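Local atomic coordinates of linoleate 11-lipoxygenase (PDB entry 5FX8), a protein that is a secreted manganese enzyme that oxygenates linoleic and alpha-linolenic acids to 11S- and 13R-hydroperoxy fatty acids. Residues D282-Q287 against F347-S352; H312-V317 against Q413-S418; V335-G340 against A353-P358; R409-A414 against D553-P558. One frame throughout, in Å; residues are numbered along the deposited sequence.

Contact 1: D282-Q287 against F347-S352; sequences DLFYSQ and FGLPAS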
loop_
_atom_site.group_PDB
_atom_site.type_symbol
_atom_site.label_atom_id
_atom_site.label_comp_id
_atom_site.label_asym_id
_atom_site.label_seq_id
_atom_site.Cartn_x
_atom_site.Cartn_y
_atom_site.Cartn_z
ATOM N N ASP A 282 -9.013 -3.974 -16.925
ATOM C CA ASP A 282 -7.630 -3.788 -16.520
ATOM C C ASP A 282 -7.503 -3.652 -15.010
ATOM O O ASP A 282 -6.545 -4.159 -14.421
ATOM C CB ASP A 282 -7.052 -2.570 -17.232
ATOM C CG ASP A 282 -5.553 -2.557 -17.216
ATOM O OD1 ASP A 282 -4.957 -3.436 -17.864
ATOM O OD2 ASP A 282 -4.973 -1.679 -16.539
ATOM N N LEU A 283 -8.468 -3.000 -14.360
ATOM C CA LEU A 283 -8.446 -2.919 -12.904
ATOM C C LEU A 283 -8.620 -4.298 -12.277
ATOM O O LEU A 283 -7.897 -4.667 -11.337
ATOM C CB LEU A 283 -9.526 -1.958 -12.413
ATOM C CG LEU A 283 -9.453 -1.580 -10.925
ATOM C CD1 LEU A 283 -8.053 -1.138 -10.437
ATOM C CD2 LEU A 283 -10.463 -0.498 -10.632
ATOM N N PHE A 284 -9.579 -5.073 -12.777
ATOM C CA PHE A 284 -9.703 -6.435 -12.291
ATOM C C PHE A 284 -8.388 -7.178 -12.438
ATOM O O PHE A 284 -7.955 -7.884 -11.518
ATOM C CB PHE A 284 -10.809 -7.135 -13.057
ATOM C CG PHE A 284 -10.938 -8.589 -12.756
ATOM C CD1 PHE A 284 -10.233 -9.534 -13.489
ATOM C CD2 PHE A 284 -11.801 -9.016 -11.774
ATOM C CE1 PHE A 284 -10.374 -10.854 -13.217
ATOM C CE2 PHE A 284 -11.948 -10.328 -11.508
ATOM C CZ PHE A 284 -11.243 -11.256 -12.218
ATOM N N TYR A 285 -7.741 -7.027 -13.601
ATOM C CA TYR A 285 -6.504 -7.752 -13.861
ATOM C C TYR A 285 -5.424 -7.375 -12.864
ATOM O O TYR A 285 -4.765 -8.239 -12.290
ATOM C CB TYR A 285 -6.010 -7.489 -15.281
ATOM C CG TYR A 285 -4.651 -8.103 -15.561
ATOM C CD1 TYR A 285 -3.478 -7.406 -15.291
ATOM C CD2 TYR A 285 -4.539 -9.377 -16.091
ATOM C CE1 TYR A 285 -2.256 -7.963 -15.524
ATOM C CE2 TYR A 285 -3.321 -9.933 -16.340
ATOM C CZ TYR A 285 -2.184 -9.220 -16.053
ATOM O OH TYR A 285 -0.951 -9.763 -16.300
ATOM N N SER A 286 -5.193 -6.080 -12.682
ATOM C CA SER A 286 -4.059 -5.654 -11.883
ATOM C C SER A 286 -4.265 -6.066 -10.441
ATOM O O SER A 286 -3.345 -6.578 -9.777
ATOM C CB SER A 286 -3.875 -4.148 -12.010
ATOM O OG SER A 286 -4.781 -3.446 -11.197
ATOM N N GLN A 287 -5.492 -5.905 -9.959
ATOM C CA GLN A 287 -5.739 -6.272 -8.581
ATOM C C GLN A 287 -5.593 -7.767 -8.376
ATOM O O GLN A 287 -5.182 -8.208 -7.304
ATOM C CB GLN A 287 -7.107 -5.768 -8.130
ATOM C CG GLN A 287 -7.159 -4.252 -8.032
ATOM C CD GLN A 287 -5.822 -3.634 -7.591
ATOM O OE1 GLN A 287 -5.405 -3.798 -6.453
ATOM N NE2 GLN A 287 -5.152 -2.929 -8.508
ATOM N N PHE A 347 -16.649 -4.254 -6.565
ATOM C CA PHE A 347 -16.259 -4.620 -7.910
ATOM C C PHE A 347 -17.383 -5.355 -8.626
ATOM O O PHE A 347 -18.325 -5.869 -8.011
ATOM C CB PHE A 347 -15.007 -5.483 -7.884
ATOM C CG PHE A 347 -13.755 -4.733 -7.523
ATOM C CD1 PHE A 347 -13.515 -4.328 -6.225
ATOM C CD2 PHE A 347 -12.802 -4.470 -8.482
ATOM C CE1 PHE A 347 -12.364 -3.663 -5.913
ATOM C CE2 PHE A 347 -11.643 -3.819 -8.170
ATOM C CZ PHE A 347 -11.420 -3.412 -6.891
ATOM N N GLY A 348 -17.261 -5.382 -9.958
ATOM C CA GLY A 348 -18.188 -5.975 -10.884
ATOM C C GLY A 348 -18.269 -7.480 -10.815
ATOM O O GLY A 348 -19.359 -8.024 -10.681
ATOM N N LEU A 349 -17.144 -8.153 -10.889
ATOM C CA LEU A 349 -17.076 -9.599 -10.789
ATOM C C LEU A 349 -17.054 -10.053 -9.329
ATOM O O LEU A 349 -16.446 -9.398 -8.476
ATOM C CB LEU A 349 -15.836 -10.119 -11.498
ATOM C CG LEU A 349 -15.752 -9.821 -12.987
ATOM C CD1 LEU A 349 -14.719 -10.695 -13.605
ATOM C CD2 LEU A 349 -17.067 -10.049 -13.676
ATOM N N PRO A 350 -17.691 -11.179 -9.021
ATOM C CA PRO A 350 -17.748 -11.643 -7.628
ATOM C C PRO A 350 -16.383 -12.085 -7.133
ATOM O O PRO A 350 -15.478 -12.386 -7.916
ATOM C CB PRO A 350 -18.711 -12.835 -7.687
ATOM C CG PRO A 350 -18.521 -13.383 -9.039
ATOM C CD PRO A 350 -18.280 -12.168 -9.940
ATOM N N ALA A 351 -16.267 -12.154 -5.800
ATOM C CA ALA A 351 -15.020 -12.566 -5.163
ATOM C C ALA A 351 -14.580 -13.947 -5.611
ATOM O O ALA A 351 -13.375 -14.227 -5.637
ATOM C CB ALA A 351 -15.154 -12.544 -3.647
ATOM N N SER A 352 -15.522 -14.819 -5.977
ATOM C CA SER A 352 -15.147 -16.156 -6.413
ATOM C C SER A 352 -14.370 -16.117 -7.721
ATOM O O SER A 352 -13.477 -16.947 -7.950
ATOM C CB SER A 352 -16.400 -17.005 -6.576
ATOM O OG SER A 352 -17.270 -16.358 -7.479
#

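Contact 2: H312-V317 against Q413-S418; sequences HPVMGV and QAFVDS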
loop_
_atom_site.group_PDB
_atom_site.type_symbol
_atom_site.label_atom_id
_atom_site.label_comp_id
_atom_site.label_asym_id
_atom_site.label_seq_id
_atom_site.Cartn_x
_atom_site.Cartn_y
_atom_site.Cartn_z
ATOM N N HIS A 312 21.863 -16.128 9.934
ATOM C CA HIS A 312 22.389 -15.911 8.597
ATOM C C HIS A 312 22.049 -14.509 8.092
ATOM O O HIS A 312 20.893 -14.090 8.176
ATOM C CB HIS A 312 21.811 -16.938 7.673
ATOM C CG HIS A 312 22.573 -17.100 6.411
ATOM N ND1 HIS A 312 22.715 -16.090 5.498
ATOM C CD2 HIS A 312 23.231 -18.159 5.905
ATOM C CE1 HIS A 312 23.426 -16.518 4.478
ATOM N NE2 HIS A 312 23.754 -17.772 4.703
ATOM N N PRO A 313 23.017 -13.766 7.550
ATOM C CA PRO A 313 22.734 -12.377 7.114
ATOM C C PRO A 313 21.664 -12.247 6.036
ATOM O O PRO A 313 20.929 -11.244 5.985
ATOM C CB PRO A 313 24.107 -11.902 6.614
ATOM C CG PRO A 313 25.066 -12.747 7.368
ATOM C CD PRO A 313 24.450 -14.083 7.489
ATOM N N VAL A 314 21.562 -13.238 5.168
ATOM C CA VAL A 314 20.536 -13.200 4.140
ATOM C C VAL A 314 19.154 -13.426 4.752
ATOM O O VAL A 314 18.167 -12.822 4.320
ATOM C CB VAL A 314 20.853 -14.218 3.036
ATOM C CG1 VAL A 314 19.758 -14.243 2.054
ATOM C CG2 VAL A 314 22.111 -13.834 2.350
ATOM N N MET A 315 19.069 -14.275 5.782
ATOM C CA MET A 315 17.815 -14.474 6.490
ATOM C C MET A 315 17.316 -13.182 7.089
ATOM O O MET A 315 16.117 -12.911 7.064
ATOM C CB MET A 315 17.973 -15.521 7.593
ATOM C CG MET A 315 16.654 -15.997 8.215
ATOM S SD MET A 315 15.687 -16.924 7.021
ATOM C CE MET A 315 14.371 -15.811 6.611
ATOM N N GLY A 316 18.219 -12.377 7.641
ATOM C CA GLY A 316 17.817 -11.114 8.234
ATOM C C GLY A 316 17.320 -10.108 7.215
ATOM O O GLY A 316 16.339 -9.405 7.460
ATOM N N VAL A 317 17.969 -10.034 6.053
ATOM C CA VAL A 317 17.459 -9.123 5.033
ATOM C C VAL A 317 16.121 -9.628 4.452
ATOM O O VAL A 317 15.202 -8.837 4.186
ATOM C CB VAL A 317 18.548 -8.906 3.974
ATOM C CG1 VAL A 317 18.047 -8.198 2.753
ATOM C CG2 VAL A 317 19.630 -8.105 4.592
ATOM N N GLN A 413 24.555 -5.948 -4.278
ATOM C CA GLN A 413 25.908 -6.323 -4.658
ATOM C C GLN A 413 26.880 -6.019 -3.535
ATOM O O GLN A 413 27.705 -6.857 -3.170
ATOM C CB GLN A 413 26.314 -5.598 -5.930
ATOM C CG GLN A 413 27.630 -6.092 -6.486
ATOM C CD GLN A 413 27.503 -7.421 -7.214
ATOM O OE1 GLN A 413 26.830 -7.505 -8.241
ATOM N NE2 GLN A 413 28.157 -8.461 -6.694
ATOM N N ALA A 414 26.772 -4.837 -2.940
ATOM C CA ALA A 414 27.675 -4.559 -1.836
ATOM C C ALA A 414 27.367 -5.433 -0.627
ATOM O O ALA A 414 28.280 -5.801 0.106
ATOM C CB ALA A 414 27.638 -3.084 -1.474
ATOM N N PHE A 415 26.107 -5.797 -0.414
ATOM C CA PHE A 415 25.754 -6.638 0.721
ATOM C C PHE A 415 26.318 -8.041 0.565
ATOM O O PHE A 415 26.840 -8.611 1.526
ATOM C CB PHE A 415 24.231 -6.664 0.888
ATOM C CG PHE A 415 23.736 -7.744 1.795
ATOM C CD1 PHE A 415 24.049 -7.742 3.133
ATOM C CD2 PHE A 415 22.952 -8.755 1.312
ATOM C CE1 PHE A 415 23.615 -8.722 3.957
ATOM C CE2 PHE A 415 22.488 -9.751 2.155
ATOM C CZ PHE A 415 22.827 -9.731 3.471
ATOM N N VAL A 416 26.232 -8.603 -0.640
ATOM C CA VAL A 416 26.750 -9.940 -0.890
ATOM C C VAL A 416 28.263 -9.937 -0.817
ATOM O O VAL A 416 28.860 -10.812 -0.183
ATOM C CB VAL A 416 26.243 -10.476 -2.241
ATOM C CG1 VAL A 416 26.911 -11.786 -2.600
ATOM C CG2 VAL A 416 24.785 -10.697 -2.169
ATOM N N ASP A 417 28.908 -8.930 -1.419
ATOM C CA ASP A 417 30.358 -8.836 -1.299
ATOM C C ASP A 417 30.784 -8.665 0.155
ATOM O O ASP A 417 31.772 -9.251 0.587
ATOM C CB ASP A 417 30.903 -7.694 -2.153
ATOM C CG ASP A 417 30.793 -7.952 -3.658
ATOM O OD1 ASP A 417 30.726 -9.117 -4.125
ATOM O OD2 ASP A 417 30.772 -6.940 -4.383
ATOM N N SER A 418 30.037 -7.899 0.937
ATOM C CA SER A 418 30.406 -7.745 2.339
ATOM C C SER A 418 30.263 -9.060 3.107
ATOM O O SER A 418 31.063 -9.359 4.000
ATOM C CB SER A 418 29.562 -6.642 2.970
ATOM O OG SER A 418 29.530 -6.744 4.392
#

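Contact 3: V335-G340 against A353-P358; sequences VLFNPG and AAIDFP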
loop_
_atom_site.group_PDB
_atom_site.type_symbol
_atom_site.label_atom_id
_atom_site.label_comp_id
_atom_site.label_asym_id
_atom_site.label_seq_id
_atom_site.Cartn_x
_atom_site.Cartn_y
_atom_site.Cartn_z
ATOM N N VAL A 335 -11.740 -10.377 5.132
ATOM C CA VAL A 335 -12.540 -9.177 4.908
ATOM C C VAL A 335 -12.593 -8.754 3.465
ATOM O O VAL A 335 -13.473 -7.965 3.093
ATOM C CB VAL A 335 -12.054 -7.995 5.781
ATOM C CG1 VAL A 335 -12.121 -8.343 7.239
ATOM C CG2 VAL A 335 -10.679 -7.608 5.421
ATOM N N LEU A 336 -11.722 -9.226 2.596
ATOM C CA LEU A 336 -11.722 -8.708 1.240
ATOM C C LEU A 336 -12.459 -9.622 0.275
ATOM O O LEU A 336 -13.374 -9.185 -0.422
ATOM C CB LEU A 336 -10.276 -8.492 0.779
ATOM C CG LEU A 336 -10.051 -7.853 -0.581
ATOM C CD1 LEU A 336 -10.894 -6.618 -0.680
ATOM C CD2 LEU A 336 -8.590 -7.531 -0.719
ATOM N N PHE A 337 -12.097 -10.899 0.245
ATOM C CA PHE A 337 -12.647 -11.828 -0.729
ATOM C C PHE A 337 -13.645 -12.797 -0.118
ATOM O O PHE A 337 -13.987 -13.794 -0.752
ATOM C CB PHE A 337 -11.523 -12.585 -1.440
ATOM C CG PHE A 337 -10.581 -11.697 -2.161
ATOM C CD1 PHE A 337 -10.976 -11.031 -3.298
ATOM C CD2 PHE A 337 -9.294 -11.504 -1.692
ATOM C CE1 PHE A 337 -10.099 -10.201 -3.957
ATOM C CE2 PHE A 337 -8.417 -10.678 -2.351
ATOM C CZ PHE A 337 -8.820 -10.027 -3.475
ATOM N N ASN A 338 -14.121 -12.523 1.097
ATOM C CA ASN A 338 -15.199 -13.279 1.701
ATOM C C ASN A 338 -16.538 -12.909 1.071
ATOM O O ASN A 338 -16.687 -11.840 0.476
ATOM C CB ASN A 338 -15.242 -13.020 3.197
ATOM C CG ASN A 338 -15.446 -11.565 3.519
ATOM O OD1 ASN A 338 -14.598 -10.747 3.211
ATOM N ND2 ASN A 338 -16.573 -11.231 4.135
ATOM N N PRO A 339 -17.534 -13.781 1.191
ATOM C CA PRO A 339 -18.876 -13.439 0.696
ATOM C C PRO A 339 -19.359 -12.143 1.311
ATOM O O PRO A 339 -19.528 -12.041 2.520
ATOM C CB PRO A 339 -19.725 -14.626 1.139
ATOM C CG PRO A 339 -18.762 -15.733 1.204
ATOM C CD PRO A 339 -17.466 -15.163 1.681
ATOM N N GLY A 340 -19.539 -11.138 0.463
ATOM C CA GLY A 340 -20.024 -9.854 0.898
ATOM C C GLY A 340 -18.977 -8.951 1.475
ATOM O O GLY A 340 -19.324 -7.983 2.158
ATOM N N ALA A 353 -14.707 -15.163 -8.599
ATOM C CA ALA A 353 -13.999 -15.013 -9.867
ATOM C C ALA A 353 -12.650 -14.339 -9.664
ATOM O O ALA A 353 -11.639 -14.764 -10.240
ATOM C CB ALA A 353 -14.850 -14.213 -10.846
ATOM N N ALA A 354 -12.625 -13.284 -8.844
ATOM C CA ALA A 354 -11.368 -12.659 -8.443
ATOM C C ALA A 354 -10.374 -13.672 -7.888
ATOM O O ALA A 354 -9.198 -13.638 -8.236
ATOM C CB ALA A 354 -11.626 -11.575 -7.400
ATOM N N ILE A 355 -10.825 -14.562 -6.995
ATOM C CA ILE A 355 -9.917 -15.542 -6.405
ATOM C C ILE A 355 -9.535 -16.599 -7.432
ATOM O O ILE A 355 -8.434 -17.141 -7.382
ATOM C CB ILE A 355 -10.545 -16.156 -5.131
ATOM C CG1 ILE A 355 -10.412 -15.206 -3.955
ATOM C CG2 ILE A 355 -9.852 -17.424 -4.703
ATOM C CD1 ILE A 355 -9.006 -15.026 -3.552
ATOM N N ASP A 356 -10.421 -16.903 -8.382
ATOM C CA ASP A 356 -10.073 -17.904 -9.390
ATOM C C ASP A 356 -8.978 -17.409 -10.334
ATOM O O ASP A 356 -8.183 -18.212 -10.835
ATOM C CB ASP A 356 -11.334 -18.322 -10.150
ATOM C CG ASP A 356 -11.051 -19.153 -11.409
ATOM O OD1 ASP A 356 -10.823 -20.379 -11.283
ATOM O OD2 ASP A 356 -11.113 -18.597 -12.537
ATOM N N PHE A 357 -8.882 -16.100 -10.559
ATOM C CA PHE A 357 -7.955 -15.634 -11.589
ATOM C C PHE A 357 -6.469 -15.929 -11.316
ATOM O O PHE A 357 -5.804 -16.471 -12.215
ATOM C CB PHE A 357 -8.209 -14.151 -11.836
ATOM C CG PHE A 357 -7.395 -13.603 -12.931
ATOM C CD1 PHE A 357 -7.743 -13.839 -14.246
ATOM C CD2 PHE A 357 -6.268 -12.867 -12.660
ATOM C CE1 PHE A 357 -7.000 -13.342 -15.262
ATOM C CE2 PHE A 357 -5.515 -12.368 -13.675
ATOM C CZ PHE A 357 -5.878 -12.606 -14.978
ATOM N N PRO A 358 -5.876 -15.593 -10.161
ATOM C CA PRO A 358 -4.441 -15.910 -9.982
ATOM C C PRO A 358 -4.117 -17.396 -9.965
ATOM O O PRO A 358 -2.997 -17.785 -10.322
ATOM C CB PRO A 358 -4.106 -15.256 -8.639
ATOM C CG PRO A 358 -5.433 -15.119 -7.963
ATOM C CD PRO A 358 -6.379 -14.786 -9.038
#

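Contact 4: R409-A414 against D553-P558; sequences RRFMQA and DAFAAP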
loop_
_atom_site.group_PDB
_atom_site.type_symbol
_atom_site.label_atom_id
_atom_site.label_comp_id
_atom_site.label_asym_id
_atom_site.label_seq_id
_atom_site.Cartn_x
_atom_site.Cartn_y
_atom_site.Cartn_z
ATOM N N ARG A 409 20.135 -2.894 -6.645
ATOM C CA ARG A 409 21.102 -3.888 -7.059
ATOM C C ARG A 409 22.478 -3.482 -6.604
ATOM O O ARG A 409 23.233 -4.308 -6.097
ATOM C CB ARG A 409 21.060 -4.086 -8.567
ATOM C CG ARG A 409 22.024 -5.138 -8.994
ATOM C CD ARG A 409 21.847 -5.642 -10.393
ATOM N NE ARG A 409 22.745 -6.770 -10.568
ATOM C CZ ARG A 409 22.389 -8.044 -10.494
ATOM N NH1 ARG A 409 21.109 -8.368 -10.287
ATOM N NH2 ARG A 409 23.311 -8.995 -10.647
ATOM N N ARG A 410 22.795 -2.197 -6.717
ATOM C CA ARG A 410 24.017 -1.721 -6.100
ATOM C C ARG A 410 24.077 -2.133 -4.635
ATOM O O ARG A 410 25.077 -2.708 -4.190
ATOM C CB ARG A 410 24.134 -0.218 -6.262
ATOM C CG ARG A 410 25.404 0.346 -5.706
ATOM C CD ARG A 410 25.384 1.844 -5.809
ATOM N NE ARG A 410 25.050 2.281 -7.166
ATOM C CZ ARG A 410 25.953 2.415 -8.136
ATOM N NH1 ARG A 410 27.242 2.146 -7.898
ATOM N NH2 ARG A 410 25.574 2.811 -9.345
ATOM N N PHE A 411 23.008 -1.873 -3.871
ATOM C CA PHE A 411 23.045 -2.281 -2.473
ATOM C C PHE A 411 23.244 -3.782 -2.338
ATOM O O PHE A 411 24.025 -4.234 -1.502
ATOM C CB PHE A 411 21.788 -1.871 -1.725
ATOM C CG PHE A 411 21.730 -2.421 -0.342
ATOM C CD1 PHE A 411 21.179 -3.664 -0.095
ATOM C CD2 PHE A 411 22.250 -1.713 0.707
ATOM C CE1 PHE A 411 21.155 -4.169 1.143
ATOM C CE2 PHE A 411 22.211 -2.213 1.961
ATOM C CZ PHE A 411 21.675 -3.449 2.178
ATOM N N MET A 412 22.507 -4.576 -3.105
ATOM C CA MET A 412 22.581 -6.009 -2.890
ATOM C C MET A 412 23.953 -6.522 -3.249
ATOM O O MET A 412 24.465 -7.438 -2.610
ATOM C CB MET A 412 21.502 -6.743 -3.684
ATOM C CG MET A 412 20.125 -6.598 -3.136
ATOM S SD MET A 412 19.931 -7.102 -1.417
ATOM C CE MET A 412 18.180 -6.825 -1.239
ATOM N N GLN A 413 24.555 -5.948 -4.278
ATOM C CA GLN A 413 25.908 -6.323 -4.658
ATOM C C GLN A 413 26.880 -6.019 -3.535
ATOM O O GLN A 413 27.705 -6.857 -3.170
ATOM C CB GLN A 413 26.314 -5.598 -5.930
ATOM C CG GLN A 413 27.630 -6.092 -6.486
ATOM C CD GLN A 413 27.503 -7.421 -7.214
ATOM O OE1 GLN A 413 26.830 -7.505 -8.241
ATOM N NE2 GLN A 413 28.157 -8.461 -6.694
ATOM N N ALA A 414 26.772 -4.837 -2.940
ATOM C CA ALA A 414 27.675 -4.559 -1.836
ATOM C C ALA A 414 27.367 -5.433 -0.627
ATOM O O ALA A 414 28.280 -5.801 0.106
ATOM C CB ALA A 414 27.638 -3.084 -1.474
ATOM N N ASP A 553 14.286 3.543 3.852
ATOM C CA ASP A 553 14.678 2.960 5.132
ATOM C C ASP A 553 14.684 1.450 5.086
ATOM O O ASP A 553 14.757 0.819 6.141
ATOM C CB ASP A 553 13.742 3.407 6.276
ATOM C CG ASP A 553 13.370 4.888 6.204
ATOM O OD1 ASP A 553 14.295 5.725 6.347
ATOM O OD2 ASP A 553 12.167 5.223 6.010
ATOM N N ALA A 554 14.589 0.860 3.897
ATOM C CA ALA A 554 14.421 -0.589 3.812
ATOM C C ALA A 554 15.525 -1.337 4.535
ATOM O O ALA A 554 15.254 -2.335 5.200
ATOM C CB ALA A 554 14.364 -1.052 2.368
ATOM N N PHE A 555 16.774 -0.900 4.398
ATOM C CA PHE A 555 17.894 -1.663 4.932
ATOM C C PHE A 555 18.468 -1.035 6.179
ATOM O O PHE A 555 19.500 -1.487 6.677
ATOM C CB PHE A 555 18.973 -1.845 3.863
ATOM C CG PHE A 555 18.438 -2.395 2.611
ATOM C CD1 PHE A 555 17.926 -3.665 2.577
ATOM C CD2 PHE A 555 18.373 -1.624 1.485
ATOM C CE1 PHE A 555 17.387 -4.166 1.449
ATOM C CE2 PHE A 555 17.839 -2.122 0.354
ATOM C CZ PHE A 555 17.337 -3.411 0.334
ATOM N N ALA A 556 17.778 -0.041 6.710
ATOM C CA ALA A 556 18.226 0.791 7.792
ATOM C C ALA A 556 17.658 0.352 9.111
ATOM O O ALA A 556 17.588 1.156 10.031
ATOM C CB ALA A 556 17.831 2.228 7.505
ATOM N N ALA A 557 17.194 -0.874 9.210
ATOM C CA ALA A 557 16.742 -1.393 10.476
ATOM C C ALA A 557 17.889 -1.424 11.469
ATOM O O ALA A 557 18.924 -2.034 11.185
ATOM C CB ALA A 557 16.210 -2.801 10.312
ATOM N N PRO A 558 17.705 -0.888 12.674
ATOM C CA PRO A 558 18.804 -0.872 13.656
ATOM C C PRO A 558 19.420 -2.228 13.942
ATOM O O PRO A 558 20.636 -2.307 14.111
ATOM C CB PRO A 558 18.129 -0.279 14.891
ATOM C CG PRO A 558 17.031 0.567 14.326
ATOM C CD PRO A 558 16.498 -0.227 13.190
#

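Contact 1: D282-Q287 against F347-S352
Phe284 and Leu349 form the closest-packed part of this contact, where the metal-bearing helix 268-305 of the helical lipoxygenase domain meets the turn leading into helix 351-363. Leu349 lays CD1 over one face of the Phe284 ring, 3.9 Å from its centroid and 26° off the normal, shifted toward the rim: a CH-pi contact in which the methyl lies nearest CE2. Leu349 CB also reaches this rim, lying 3.9 Å from Phe284 CE2. Phe284 carries its ring out from the helix flank because CG stands anti to the backbone nitrogen (chi1 174°), and the two side chains cross at about a right angle. The flat apolar face of the ring accepts a methyl group, a pairing that suits a buried position shielded from water.

The second half is looser. Phe347 lies just past the end of helix 342-346; the CG atoms of Leu283 and Gln287 stand oblique to its ring, and Phe347 CE2 comes within 4.2 Å of Leu283 CG. Trp343 stacks on the Phe347 ring. At the far end of the 347-352 segment, Pro350, the N-cap residue of helix 351-363, turns away from the partner helix and Ser352 is exposed to solvent.

Gln287 links this packing to the manganese site. Its amide belongs to the second shell of the metal: NE2 donates to Met481 O, and OE1 takes a weak hydrogen bond from ND2 of Asn482, a manganese ligand. Its aliphatic part faces the aromatic ring instead, with Gln287 CG 4.5 Å from Phe347 CZ.

Contact 2: H312-V317 against Q413-S418
The segments carrying Val314 and Phe415 run nearly antiparallel, their helix axes at 152° and 11.6 Å apart at closest approach. Such a spacing leaves room for a large side chain, and Phe415 spans it. With CG anti to the backbone nitrogen (chi1 166°), the ring projects to the first turn of the opposing helix. Val317 places CG2 over one face, 4.2 Å from the centroid, in a CH-pi contact. Pro313 O and Val314 N lie at the ring edge, the former 3.5 Å from Phe415 CZ; Pro313 CB, 4.0 Å from Phe415 CZ, and Val314 CG2, against Phe415 CE2, add apolar contacts.

The turn that receives the ring is a capped helix start. His312 is the N-cap, and its ND1 accepts a hydrogen bond of 3.1 Å from Val314 N, which lies close to the imidazole plane. NE2 pairs with Asp433, so both ring nitrogens are engaged and the rotation of the imidazole is fixed. Proline suits the first helical position, where no amide hydrogen is needed by a preceding turn. The beta-branched Val314 and Val317 offer compact methyls to the aromatic ring, while Leu467 of helix 460-481 touches both Val314 and Phe415.

Contact 3: V335-G340 against A353-P358
Phe337 and Ile355 mark the nearest backbone approach, with CA atoms 7.3 Å apart, between the chain leaving helix 328-336 and the second turn of helix 351-363. The latter helix is kinked at Pro358, whose nitrogen has no hydrogen to give to the turn before.

Of the 335-340 segment, Phe337 alone makes the contact. Its CG lies anti to the carbonyl carbon (chi1 -60°), which swings the ring toward helix 351-363. Ile355 runs obliquely past the base of that ring: CG1 is 3.8 Å from Phe337 CB, and CD1 continues over one face, 4.3 Å from the centroid and 27° off the normal, as a CH-pi contact. Leu336 covers the opposite face, its CG 3.7 Å above the plane and over the centre. The aromatic group is thus sandwiched between two branched aliphatic side chains, one contributed by its sequence neighbour and one by the opposing helix. Isoleucine suits this place because its unbranched arm is long enough to reach over the ring from a position that does not itself point at it. Ala354, which does point across, needs only a methyl, and its CB sits 4.0 Å from Phe337 CE1.

Phe337 lies near the metal site, its side chain about 6 Å from that of the manganese ligand His290. Met288 of helix 268-305 touches both Phe337 and Ala354, Trp343 of helix 342-346 touches Ala354, and Leu77 from a loop reaches Phe337 and Ile355, placing the contact where helices 268-305, 328-336, 342-346 and 351-363 converge.

Contact 4: R409-A414 against D553-P558
Phe411 and Phe555 lie face against face in an offset stack, their planes only 8° from parallel and their centroids 3.9 Å apart. The overlap is extensive: Phe411 CZ sits over Phe555 CG at 3.4 Å, and Phe411 CE2 extends to Phe555 CB. Phe411 projects from helix 396-420 with its ring plane nearly square to the plane of its own CA, CB and CG (chi2 -88°), whereas Phe555 comes from the type I beta turn 553-556, in the loop before helix 558-563. The other face of Phe555 is covered by the CB of Ala554, a residue small enough to fit beneath the ring.

Met412 approaches from the same helix as Phe411. A bend at chi2 (-56°) brings its thioether to the stack, with SD near the plane of the Phe411 ring at its edge. Toward Phe555 the same sulfur is oblique, 5.5 Å from the centroid, a Met-aromatic contact, and CE touches Phe555 CZ at 3.9 Å. Methionine suits this position because its unbranched, bent chain lets SD sit at the edge of Phe411 while CE reaches Phe555. Tyr568 meets Phe411 edge-to-face and Phe575 does likewise with Phe555, extending the cluster to helix 566-587.

All three touching side chains are buried and apolar, so the attachment of the loop to the helix here rests on dispersion and ring stacking; polar bonds to the turn include those of Asp553 O and Ala554 O with Arg320 and of Phe555 O with Tyr568.

Overall arrangement
The four contacts form two pairs. Contacts 1 and 3, with centres 9 Å apart, share helix 351-363 and touch, for example through Phe284 and Ala354; both lie close to the manganese site. Contacts 2 and 4, also 9 Å apart, share helix 396-420 and meet where Val317 touches Met412 and Phe555, far from the manganese. The centres of contacts in different pairs lie 35 to 38 Å apart. Along the chain, contacts 1 and 3 interleave, contact 3 is nested within the loop closed by contact 2, and contact 4 begins on the helix where contact 2 ends. One helical lipoxygenase domain thus combines packing round its metal with a distant aromatic cluster.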